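Long-range contact in hypothetical protein (Mus musculus, PDB 1VKB), which is probably a gamma-glutamylamine cyclotransferase of the AIG2-like family, releasing 5-oxoproline from gamma-glutamyl amines: residues 53-64 and 136-145. Residues are numbered along the deposited sequence; the frame is centred on the assembly and turned at random. Where two conformers were deposited one is given.
Sequences PLVIAGEHNIPW and WLFLPYHESY
H142 N donates to L54 O at 2.8 Å, the one direct hydrogen bond between 53-64 and 136-145. Two waters extend it: one accepts from L54 N and donates to H142 O, the other accepts from I56 N and donates to P140 O. The outer edge of the 54-57/62-66 hairpin is thus bonded to an irregular chain without forming another strand pair.

Carbon-over-ring contacts dominate the side chains. P53 CB stands 3.6 Å from the Y141 ring centroid, 5° off its normal, and P63 CG lies 3.8 Å from the Y145 centroid, equally close to the normal. The Y145 ring reaches P63 because its CG is anti to the backbone N (chi1 175°). I56 CD1 fits between two aromatics, over the H142 face and against the Y145 edge.

At the turn end, A57 CB sits 3.5 Å from the centroid of the W136 five-membered ring. The W136 six-membered ring meets the W64 pyrrole obliquely, centroids 4.4 Å apart and planes at 39°. W64 is held by NE1 donating to A57 O at 3.1 Å, from above the carbonyl plane; I62 N reaches that oxygen from the opposite face. A leucine in place of W136 would probably leave part of the W64 face bare and the A57 methyl with L139 CD1 but no ring over it.

W64 also stacks on Y100. The chemistry implies that the loop after strand 121-129 covers the hairpin mainly through apolar and aromatic surfaces, while a backbone bond and two waters serve L54 N, L54 O and I56 N along its edge.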
# COMPACT_ATOMS: atom_id res chain seq x y z
N PRO A 53 8.46 -3.18 8.19
CA PRO A 53 9.10 -3.87 7.08
C PRO A 53 8.25 -3.87 5.83
O PRO A 53 7.06 -4.21 5.89
CB PRO A 53 9.30 -5.32 7.60
CG PRO A 53 9.08 -5.23 9.06
CD PRO A 53 8.04 -4.14 9.23
N LEU A 54 8.86 -3.54 4.69
CA LEU A 54 8.21 -3.66 3.38
C LEU A 54 9.00 -4.64 2.58
O LEU A 54 10.19 -4.40 2.31
CB LEU A 54 8.18 -2.30 2.67
CG LEU A 54 7.74 -2.24 1.23
CD1 LEU A 54 6.32 -2.85 1.11
CD2 LEU A 54 7.85 -0.84 0.62
N VAL A 55 8.36 -5.75 2.23
CA VAL A 55 9.05 -6.82 1.55
C VAL A 55 8.34 -7.13 0.22
O VAL A 55 7.14 -6.96 0.09
CB VAL A 55 9.13 -8.13 2.41
CG1 VAL A 55 9.95 -7.92 3.69
CG2 VAL A 55 7.75 -8.67 2.78
N ILE A 56 9.12 -7.61 -0.73
CA ILE A 56 8.62 -8.08 -2.01
C ILE A 56 8.73 -9.58 -1.97
O ILE A 56 9.84 -10.15 -1.93
CB ILE A 56 9.43 -7.47 -3.15
CG1 ILE A 56 9.30 -5.94 -3.18
CG2 ILE A 56 8.92 -8.01 -4.46
CD1 ILE A 56 10.26 -5.27 -4.14
N ALA A 57 7.58 -10.24 -1.95
CA ALA A 57 7.58 -11.63 -1.52
C ALA A 57 6.51 -12.47 -2.20
O ALA A 57 5.48 -11.98 -2.66
CB ALA A 57 7.42 -11.69 -0.01
N GLY A 58 6.76 -13.76 -2.21
CA GLY A 58 5.83 -14.71 -2.80
C GLY A 58 6.03 -14.85 -4.30
O GLY A 58 6.80 -14.13 -4.92
N GLU A 59 5.29 -15.79 -4.89
CA GLU A 59 5.48 -16.11 -6.28
C GLU A 59 5.11 -14.99 -7.23
O GLU A 59 5.58 -14.96 -8.38
CB GLU A 59 4.68 -17.37 -6.64
CG GLU A 59 5.13 -18.58 -5.84
CD GLU A 59 5.86 -19.63 -6.65
OE1 GLU A 59 6.50 -19.30 -7.68
OE2 GLU A 59 5.78 -20.80 -6.23
N HIS A 60 4.28 -14.06 -6.79
CA HIS A 60 3.88 -12.92 -7.62
C HIS A 60 4.71 -11.67 -7.41
O HIS A 60 4.45 -10.65 -8.05
CB HIS A 60 2.42 -12.59 -7.34
CG HIS A 60 1.53 -13.74 -7.62
ND1 HIS A 60 1.33 -14.20 -8.89
CD2 HIS A 60 0.92 -14.62 -6.79
CE1 HIS A 60 0.58 -15.29 -8.86
NE2 HIS A 60 0.31 -15.56 -7.59
N ASN A 61 5.71 -11.76 -6.55
CA ASN A 61 6.52 -10.59 -6.22
C ASN A 61 5.65 -9.40 -5.79
O ASN A 61 5.82 -8.25 -6.22
CB ASN A 61 7.44 -10.21 -7.39
CG ASN A 61 8.39 -11.34 -7.77
OD1 ASN A 61 8.75 -12.18 -6.94
ND2 ASN A 61 8.79 -11.38 -9.05
N ILE A 62 4.75 -9.68 -4.88
CA ILE A 62 3.84 -8.67 -4.31
C ILE A 62 4.55 -7.90 -3.19
O ILE A 62 5.31 -8.48 -2.41
CB ILE A 62 2.59 -9.38 -3.78
CG1 ILE A 62 1.71 -9.73 -5.00
CG2 ILE A 62 1.79 -8.50 -2.89
CD1 ILE A 62 0.61 -10.73 -4.65
N PRO A 63 4.33 -6.60 -3.12
CA PRO A 63 4.79 -5.86 -1.97
C PRO A 63 3.86 -5.99 -0.77
O PRO A 63 2.62 -5.84 -0.89
CB PRO A 63 4.81 -4.43 -2.46
CG PRO A 63 3.63 -4.34 -3.42
CD PRO A 63 3.68 -5.71 -4.10
N TRP A 64 4.46 -6.22 0.39
CA TRP A 64 3.72 -6.39 1.63
C TRP A 64 4.31 -5.55 2.72
O TRP A 64 5.49 -5.71 3.05
CB TRP A 64 3.76 -7.85 2.10
CG TRP A 64 3.50 -8.91 1.04
CD1 TRP A 64 4.39 -9.45 0.19
CD2 TRP A 64 2.26 -9.64 0.84
NE1 TRP A 64 3.80 -10.45 -0.57
CE2 TRP A 64 2.49 -10.58 -0.18
CE3 TRP A 64 0.99 -9.58 1.40
CZ2 TRP A 64 1.49 -11.43 -0.65
CZ3 TRP A 64 0.01 -10.44 0.93
CH2 TRP A 64 0.27 -11.35 -0.08
N TRP A 136 9.51 -14.60 5.22
CA TRP A 136 9.59 -13.28 4.60
C TRP A 136 10.23 -12.26 5.50
O TRP A 136 10.66 -11.21 5.03
CB TRP A 136 8.24 -12.80 4.18
CG TRP A 136 7.54 -13.66 3.11
CD1 TRP A 136 8.04 -14.69 2.41
CD2 TRP A 136 6.23 -13.43 2.59
NE1 TRP A 136 7.11 -15.18 1.53
CE2 TRP A 136 5.98 -14.42 1.62
CE3 TRP A 136 5.23 -12.46 2.83
CZ2 TRP A 136 4.79 -14.47 0.90
CZ3 TRP A 136 4.02 -12.55 2.13
CH2 TRP A 136 3.82 -13.54 1.21
N LEU A 137 10.34 -12.57 6.79
CA LEU A 137 11.05 -11.68 7.71
C LEU A 137 12.50 -11.55 7.37
O LEU A 137 13.14 -10.62 7.83
CB LEU A 137 10.91 -12.15 9.16
CG LEU A 137 9.49 -12.12 9.71
CD1 LEU A 137 9.39 -12.84 11.06
CD2 LEU A 137 8.97 -10.69 9.85
N PHE A 138 13.05 -12.51 6.61
CA PHE A 138 14.46 -12.47 6.21
C PHE A 138 14.72 -11.85 4.85
O PHE A 138 15.86 -11.89 4.37
CB PHE A 138 15.03 -13.87 6.25
CG PHE A 138 14.90 -14.47 7.60
CD1 PHE A 138 15.50 -13.87 8.67
CD2 PHE A 138 14.05 -15.53 7.81
CE1 PHE A 138 15.36 -14.39 9.97
CE2 PHE A 138 13.89 -16.05 9.08
CZ PHE A 138 14.54 -15.47 10.16
N LEU A 139 13.69 -11.27 4.25
CA LEU A 139 13.84 -10.62 2.94
C LEU A 139 14.25 -9.16 3.17
O LEU A 139 14.14 -8.64 4.28
CB LEU A 139 12.54 -10.67 2.17
CG LEU A 139 12.12 -12.04 1.69
CD1 LEU A 139 10.70 -11.96 1.15
CD2 LEU A 139 13.08 -12.54 0.61
N PRO A 140 14.75 -8.50 2.12
CA PRO A 140 15.18 -7.13 2.27
C PRO A 140 14.01 -6.22 2.68
O PRO A 140 12.93 -6.40 2.17
CB PRO A 140 15.66 -6.77 0.87
CG PRO A 140 16.10 -8.07 0.28
CD PRO A 140 15.04 -9.03 0.78
N TYR A 141 14.26 -5.25 3.55
CA TYR A 141 13.24 -4.29 3.97
C TYR A 141 13.41 -2.98 3.25
O TYR A 141 14.43 -2.32 3.40
CB TYR A 141 13.27 -4.02 5.47
CG TYR A 141 13.00 -5.21 6.37
CD1 TYR A 141 12.50 -6.43 5.89
CD2 TYR A 141 13.25 -5.12 7.73
CE1 TYR A 141 12.26 -7.49 6.76
CE2 TYR A 141 13.01 -6.19 8.60
CZ TYR A 141 12.50 -7.36 8.12
OH TYR A 141 12.31 -8.42 8.99
N HIS A 142 12.39 -2.63 2.47
CA HIS A 142 12.43 -1.52 1.53
C HIS A 142 11.88 -0.27 2.14
O HIS A 142 10.93 -0.29 2.92
CB HIS A 142 11.58 -1.87 0.31
CG HIS A 142 12.20 -2.89 -0.59
ND1 HIS A 142 13.07 -2.56 -1.59
CD2 HIS A 142 12.15 -4.24 -0.56
CE1 HIS A 142 13.50 -3.67 -2.18
NE2 HIS A 142 12.97 -4.70 -1.56
N GLU A 143 12.43 0.86 1.73
CA GLU A 143 11.85 2.16 2.08
C GLU A 143 10.71 2.49 1.12
O GLU A 143 9.74 3.18 1.48
CB GLU A 143 12.93 3.24 2.03
CG GLU A 143 13.93 3.08 3.17
CD GLU A 143 15.14 4.02 3.05
OE1 GLU A 143 15.18 4.85 2.13
OE2 GLU A 143 16.04 3.88 3.91
N SER A 144 10.84 2.04 -0.12
CA SER A 144 9.84 2.31 -1.14
C SER A 144 9.76 1.14 -2.10
O SER A 144 10.75 0.39 -2.27
CB SER A 144 10.09 3.62 -1.89
OG SER A 144 11.24 3.59 -2.68
N TYR A 145 8.62 1.04 -2.78
CA TYR A 145 8.37 -0.01 -3.76
C TYR A 145 8.35 0.51 -5.21
O TYR A 145 7.64 1.47 -5.53
CB TYR A 145 7.03 -0.67 -3.50
CG TYR A 145 6.65 -1.68 -4.56
CD1 TYR A 145 7.26 -2.90 -4.63
CD2 TYR A 145 5.66 -1.38 -5.52
CE1 TYR A 145 6.91 -3.86 -5.66
CE2 TYR A 145 5.30 -2.30 -6.48
CZ TYR A 145 5.93 -3.52 -6.57
OH TYR A 145 5.54 -4.40 -7.54
O HOH W 1 10.85 -1.45 5.43
O HOH W 2 11.92 -7.34 -0.11
O HOH W 3 7.15 -6.47 -7.65